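Local coordinates for protein dihydrodipicolinate synthase (Oceanobacillus iheyensis HTE831, PDB 3D0C) that probably acts as a 4-hydroxy-tetrahydrodipicolinate synthase, a lyase of lysine biosynthesis built on a TIM barrel, at residues 21-26 with 263-268; 268-273 with 295-300. The protein carries 1 engineered substitution. All coordinates share one frame; numbering follows the deposited sequence.

Interaction 1: residues 21-26 with 263-268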
loop_
_atom_site.group_PDB
_atom_site.type_symbol
_atom_site.label_atom_id
_atom_site.label_comp_id
_atom_site.label_asym_id
_atom_site.label_seq_id
_atom_site.Cartn_x
_atom_site.Cartn_y
_atom_site.Cartn_z
ATOM N N VAL A 21 -15.457 -6.049 9.625
ATOM C CA VAL A 21 -16.009 -7.110 8.791
ATOM C C VAL A 21 -15.590 -8.384 9.507
ATOM O O VAL A 21 -14.448 -8.831 9.386
ATOM C CB VAL A 21 -15.416 -7.148 7.360
ATOM C CG1 VAL A 21 -15.867 -8.424 6.664
ATOM C CG2 VAL A 21 -15.874 -5.937 6.552
ATOM N N PRO A 22 -16.498 -8.970 10.295
ATOM C CA PRO A 22 -16.136 -10.200 11.003
ATOM C C PRO A 22 -15.949 -11.368 10.040
ATOM O O PRO A 22 -16.610 -11.447 9.006
ATOM C CB PRO A 22 -17.301 -10.401 11.973
ATOM C CG PRO A 22 -18.449 -9.761 11.277
ATOM C CD PRO A 22 -17.856 -8.521 10.649
ATOM N N PHE A 23 -15.027 -12.262 10.370
ATOM C CA PHE A 23 -14.769 -13.424 9.535
ATOM C C PHE A 23 -15.103 -14.685 10.329
ATOM O O PHE A 23 -15.172 -14.651 11.555
ATOM C CB PHE A 23 -13.307 -13.433 9.081
ATOM C CG PHE A 23 -12.910 -12.210 8.291
ATOM C CD1 PHE A 23 -13.519 -11.920 7.072
ATOM C CD2 PHE A 23 -11.940 -11.338 8.777
ATOM C CE1 PHE A 23 -13.163 -10.780 6.347
ATOM C CE2 PHE A 23 -11.579 -10.197 8.061
ATOM C CZ PHE A 23 -12.194 -9.918 6.845
ATOM N N LEU A 24 -15.313 -15.795 9.630
ATOM C CA LEU A 24 -15.672 -17.049 10.286
ATOM C C LEU A 24 -14.500 -17.907 10.770
ATOM O O LEU A 24 -13.359 -17.742 10.352
ATOM C CB LEU A 24 -16.548 -17.888 9.355
ATOM C CG LEU A 24 -17.964 -17.401 9.060
ATOM C CD1 LEU A 24 -18.516 -18.184 7.887
ATOM C CD2 LEU A 24 -18.855 -17.566 10.283
ATOM N N GLU A 25 -14.843 -18.827 11.665
ATOM C CA GLU A 25 -13.961 -19.799 12.305
ATOM C C GLU A 25 -12.531 -19.899 11.751
ATOM O O GLU A 25 -11.643 -19.127 12.132
ATOM C CB GLU A 25 -14.613 -21.186 12.219
ATOM C CG GLU A 25 -13.945 -22.250 13.068
ATOM C CD GLU A 25 -14.177 -22.049 14.557
ATOM O OE1 GLU A 25 -14.866 -21.078 14.938
ATOM O OE2 GLU A 25 -13.666 -22.872 15.347
ATOM N N GLY A 26 -12.306 -20.880 10.878
ATOM C CA GLY A 26 -10.985 -21.086 10.313
ATOM C C GLY A 26 -10.954 -20.921 8.808
ATOM O O GLY A 26 -9.881 -20.885 8.208
ATOM N N ILE A 263 -7.167 -5.336 17.944
ATOM C CA ILE A 263 -7.506 -4.815 19.264
ATOM C C ILE A 263 -9.025 -4.650 19.372
ATOM O O ILE A 263 -9.631 -4.990 20.395
ATOM C CB ILE A 263 -6.826 -3.445 19.521
ATOM C CG1 ILE A 263 -5.376 -3.661 19.970
ATOM C CG2 ILE A 263 -7.612 -2.653 20.564
ATOM C CD1 ILE A 263 -5.237 -4.263 21.367
ATOM N N ILE A 264 -9.636 -4.134 18.312
ATOM C CA ILE A 264 -11.076 -3.925 18.289
ATOM C C ILE A 264 -11.852 -5.245 18.333
ATOM O O ILE A 264 -12.815 -5.369 19.089
ATOM C CB ILE A 264 -11.504 -3.127 17.029
ATOM C CG1 ILE A 264 -10.986 -1.689 17.115
ATOM C CG2 ILE A 264 -13.006 -3.125 16.896
ATOM C CD1 ILE A 264 -11.305 -0.858 15.888
ATOM N N LYS A 265 -11.436 -6.222 17.528
ATOM C CA LYS A 265 -12.125 -7.512 17.496
ATOM C C LYS A 265 -11.974 -8.304 18.793
ATOM O O LYS A 265 -12.934 -8.910 19.263
ATOM C CB LYS A 265 -11.660 -8.348 16.296
ATOM C CG LYS A 265 -12.205 -7.829 14.969
ATOM C CD LYS A 265 -11.909 -8.755 13.792
ATOM C CE LYS A 265 -12.627 -8.267 12.534
ATOM N NZ LYS A 265 -12.360 -9.096 11.331
ATOM N N GLU A 266 -10.785 -8.299 19.387
ATOM C CA GLU A 266 -10.619 -9.030 20.630
ATOM C C GLU A 266 -11.409 -8.335 21.730
ATOM O O GLU A 266 -11.960 -8.990 22.613
ATOM C CB GLU A 266 -9.138 -9.155 20.995
ATOM C CG GLU A 266 -8.421 -10.178 20.135
ATOM C CD GLU A 266 -7.220 -10.798 20.820
ATOM O OE1 GLU A 266 -7.234 -10.916 22.066
ATOM O OE2 GLU A 266 -6.271 -11.191 20.110
ATOM N N ALA A 267 -11.489 -7.009 21.660
ATOM C CA ALA A 267 -12.239 -6.241 22.652
ATOM C C ALA A 267 -13.722 -6.570 22.542
ATOM O O ALA A 267 -14.396 -6.787 23.551
ATOM C CB ALA A 267 -12.023 -4.735 22.441
HETATM N N MSE A 268 -14.227 -6.600 21.312
HETATM C CA MSE A 268 -15.630 -6.913 21.073
HETATM C C MSE A 268 -15.953 -8.305 21.613
HETATM O O MSE A 268 -16.942 -8.484 22.326
HETATM C CB MSE A 268 -15.947 -6.844 19.574
HETATM C CG MSE A 268 -15.923 -5.431 19.002
HETATM SE SE MSE A 268 -16.229 -5.358 17.084
HETATM C CE MSE A 268 -18.130 -5.710 17.079
HETATM O O HOH W 1 -13.115 -11.636 12.152
#

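Interaction 2: residues 268-273 with 295-300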
loop_
_atom_site.group_PDB
_atom_site.type_symbol
_atom_site.label_atom_id
_atom_site.label_comp_id
_atom_site.label_asym_id
_atom_site.label_seq_id
_atom_site.Cartn_x
_atom_site.Cartn_y
_atom_site.Cartn_z
HETATM N N MSE A 268 -14.227 -6.600 21.312
HETATM C CA MSE A 268 -15.630 -6.913 21.073
HETATM C C MSE A 268 -15.953 -8.305 21.613
HETATM O O MSE A 268 -16.942 -8.484 22.326
HETATM C CB MSE A 268 -15.947 -6.844 19.574
HETATM C CG MSE A 268 -15.923 -5.431 19.002
HETATM SE SE MSE A 268 -16.229 -5.358 17.084
HETATM C CE MSE A 268 -18.130 -5.710 17.079
ATOM N N GLU A 269 -15.116 -9.283 21.278
ATOM C CA GLU A 269 -15.327 -10.649 21.747
ATOM C C GLU A 269 -15.378 -10.696 23.268
ATOM O O GLU A 269 -16.258 -11.333 23.837
ATOM C CB GLU A 269 -14.219 -11.575 21.243
ATOM C CG GLU A 269 -14.328 -11.954 19.773
ATOM C CD GLU A 269 -15.597 -12.732 19.459
ATOM O OE1 GLU A 269 -15.934 -13.658 20.225
ATOM O OE2 GLU A 269 -16.255 -12.427 18.441
ATOM N N GLN A 270 -14.431 -10.026 23.921
ATOM C CA GLN A 270 -14.392 -9.991 25.379
ATOM C C GLN A 270 -15.684 -9.401 25.940
ATOM O O GLN A 270 -16.053 -9.675 27.082
ATOM C CB GLN A 270 -13.193 -9.172 25.868
ATOM C CG GLN A 270 -11.867 -9.913 25.815
ATOM C CD GLN A 270 -10.730 -9.114 26.427
ATOM O OE1 GLN A 270 -10.859 -8.574 27.526
ATOM N NE2 GLN A 270 -9.606 -9.042 25.721
ATOM N N LEU A 271 -16.363 -8.594 25.131
ATOM C CA LEU A 271 -17.621 -7.980 25.543
ATOM C C LEU A 271 -18.804 -8.804 25.047
ATOM O O LEU A 271 -19.956 -8.400 25.191
ATOM C CB LEU A 271 -17.732 -6.548 25.009
ATOM C CG LEU A 271 -16.789 -5.484 25.586
ATOM C CD1 LEU A 271 -17.229 -4.111 25.085
ATOM C CD2 LEU A 271 -16.817 -5.511 27.108
ATOM N N GLY A 272 -18.509 -9.955 24.451
ATOM C CA GLY A 272 -19.562 -10.825 23.967
ATOM C C GLY A 272 -20.165 -10.432 22.635
ATOM O O GLY A 272 -21.274 -10.858 22.301
ATOM N N LEU A 273 -19.448 -9.612 21.877
ATOM C CA LEU A 273 -19.926 -9.181 20.570
ATOM C C LEU A 273 -19.275 -10.044 19.498
ATOM O O LEU A 273 -18.125 -10.453 19.638
ATOM C CB LEU A 273 -19.601 -7.702 20.337
ATOM C CG LEU A 273 -20.301 -6.690 21.251
ATOM C CD1 LEU A 273 -19.891 -5.279 20.863
ATOM C CD2 LEU A 273 -21.809 -6.847 21.138
ATOM N N GLU A 295 -6.972 -5.635 30.951
ATOM C CA GLU A 295 -6.870 -4.729 32.090
ATOM C C GLU A 295 -7.566 -3.397 31.807
ATOM O O GLU A 295 -8.194 -2.820 32.697
ATOM C CB GLU A 295 -5.405 -4.467 32.433
ATOM C CG GLU A 295 -4.594 -5.724 32.720
ATOM C CD GLU A 295 -3.193 -5.416 33.223
ATOM O OE1 GLU A 295 -2.438 -4.723 32.505
ATOM O OE2 GLU A 295 -2.848 -5.865 34.337
ATOM N N LEU A 296 -7.440 -2.901 30.575
ATOM C CA LEU A 296 -8.082 -1.645 30.207
ATOM C C LEU A 296 -9.593 -1.798 30.319
ATOM O O LEU A 296 -10.278 -0.917 30.839
ATOM C CB LEU A 296 -7.713 -1.237 28.773
ATOM C CG LEU A 296 -8.510 -0.065 28.179
ATOM C CD1 LEU A 296 -8.409 1.157 29.082
ATOM C CD2 LEU A 296 -7.975 0.256 26.789
ATOM N N LEU A 297 -10.118 -2.918 29.831
ATOM C CA LEU A 297 -11.552 -3.136 29.906
ATOM C C LEU A 297 -11.995 -3.256 31.365
ATOM O O LEU A 297 -13.088 -2.811 31.727
ATOM C CB LEU A 297 -11.954 -4.393 29.121
ATOM C CG LEU A 297 -11.720 -4.361 27.602
ATOM C CD1 LEU A 297 -12.492 -5.502 26.957
ATOM C CD2 LEU A 297 -12.182 -3.028 27.013
ATOM N N LYS A 298 -11.143 -3.852 32.199
ATOM C CA LYS A 298 -11.458 -4.004 33.617
ATOM C C LYS A 298 -11.590 -2.619 34.243
ATOM O O LYS A 298 -12.542 -2.340 34.976
ATOM C CB LYS A 298 -10.356 -4.789 34.330
ATOM C CG LYS A 298 -10.681 -5.065 35.791
ATOM C CD LYS A 298 -12.013 -5.809 35.892
ATOM C CE LYS A 298 -12.633 -5.690 37.282
ATOM N NZ LYS A 298 -14.003 -6.295 37.337
ATOM N N SER A 299 -10.615 -1.761 33.948
ATOM C CA SER A 299 -10.605 -0.390 34.445
ATOM C C SER A 299 -11.878 0.325 34.025
ATOM O O SER A 299 -12.558 0.927 34.855
ATOM C CB SER A 299 -9.394 0.373 33.896
ATOM O OG SER A 299 -9.514 1.767 34.140
ATOM N N TRP A 300 -12.194 0.259 32.731
ATOM C CA TRP A 300 -13.392 0.907 32.216
ATOM C C TRP A 300 -14.653 0.421 32.898
ATOM O O TRP A 300 -15.621 1.176 33.032
ATOM C CB TRP A 300 -13.504 0.716 30.698
ATOM C CG TRP A 300 -12.701 1.709 29.907
ATOM C CD1 TRP A 300 -12.275 2.934 30.324
ATOM C CD2 TRP A 300 -12.277 1.580 28.547
ATOM N NE1 TRP A 300 -11.609 3.580 29.308
ATOM C CE2 TRP A 300 -11.598 2.770 28.204
ATOM C CE3 TRP A 300 -12.410 0.575 27.582
ATOM C CZ2 TRP A 300 -11.048 2.982 26.932
ATOM C CZ3 TRP A 300 -11.864 0.786 26.316
ATOM C CH2 TRP A 300 -11.192 1.983 26.006
#

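Interaction 1: residues 21-26 with 263-268
A single buried lysine, K265, reaches from helix 260-270 into the loop that follows the first barrel strand and grips V21 and, through a water, F23, a polar contact between the C-terminal helical part of the chain and the barrel. Its ammonium NZ donates to the backbone carbonyl of V21, with NZ 2.9 Å from V21 O. The angle at the oxygen is 130°, but the nitrogen stands above the carbonyl plane, 44° out of it, and not on a lone pair. A water 2.8 Å from K265 NZ accepts a second N-H and also takes the backbone N-H of F23, so one ammonium group holds both sides of P22. Beyond CG the K265 chain is fully extended, and this straight run carries the charge from the helix to the loop, where the CA atoms of P22 and K265 are still 8.1 Å apart. The F23 ring comes obliquely to the ammonium, with NZ 3.4 Å from F23 CD2. V21 O itself lies over the centre of one face of that ring, 3.4 Å above its plane, so the carbonyl oxygen is flanked by the ring face and the ammonium. K265 NZ also forms a salt bridge with E58, which F23 touches as well. A methionine here would probably leave V21 O without this donor, the water held by F23 N but not by the helix, and the E58 carboxylate without its opposite charge. P22 also packs on L35 of helix 32-44. The side chain of K265 is about 8 Å from that of T56, predicted to bind pyruvate. The buried charge is shared among a carboxylate, a carbonyl and a water, which probably keeps the lysine protonated and ties the helix electrostatically to the barrel loop.

Interaction 2: residues 268-273 with 295-300
The C-terminal end of helix 260-270, closed by a Schellman motif, packs at the surface against helix 287-303 through L297, which meets Q270 and L271. The nearest CA atoms, those of Q270 and L297, are 8.7 Å apart. In L297 a chi1 of -64° sets CG beside the backbone N and carries the CD1 methyl to Q270. The methyl rests against the Q270 side chain at two levels, 3.9 Å from Q270 CB and 3.5 Å from Q270 OE1. This is van der Waals contact: the extended glutamine brings CB and the amide oxygen to the same methyl, OE1 being the nearer; Q270 also touches L293 and E294 of helix 287-303. L271 adds a looser apolar touch, L271 CD2 lying 4.3 Å from L297 CD1, and its side chain also meets V218 and F219. L271 is where the chain leaves helical geometry. The turn is closed by L273 N to M268 O at 2.8 Å and G272 N to E269 O at 2.7 Å, with G272 as the C-prime residue at positive phi (80°). M268 O also accepts from L271 N, the two donors approaching from opposite faces of its plane. The carboxylate of E269 receives the backbone N-H groups of A275 and G276, fastening the chain just beyond the turn. A Schellman motif with glycine at C-prime is a common way to end an alpha-helix; here it ends one that follows the barrel and packs on helix 287-303.

In the fold
Both contacts use helix 260-270, and their segments overlap at M268, which touches neither partner segment: interaction 1 draws on the turns carrying K265, interaction 2 on the capped end of the helix. Their centres are 13 Å apart, and A267 O touches L297 CD1 at 4.1 Å, so the two meet directly. Interaction 1 is buried and polar, joining the helix inward to the loop after strand 15-17; interaction 2 lies at the surface and is van der Waals contact without a hydrogen bond, joining it outward to helix 287-303. The helix thus bridges the barrel and the C-terminal helix. Interaction 1 approaches the predicted pyruvate-binding T56, about 8 Å between side chains, whereas interaction 2 lies away from the predicted sites.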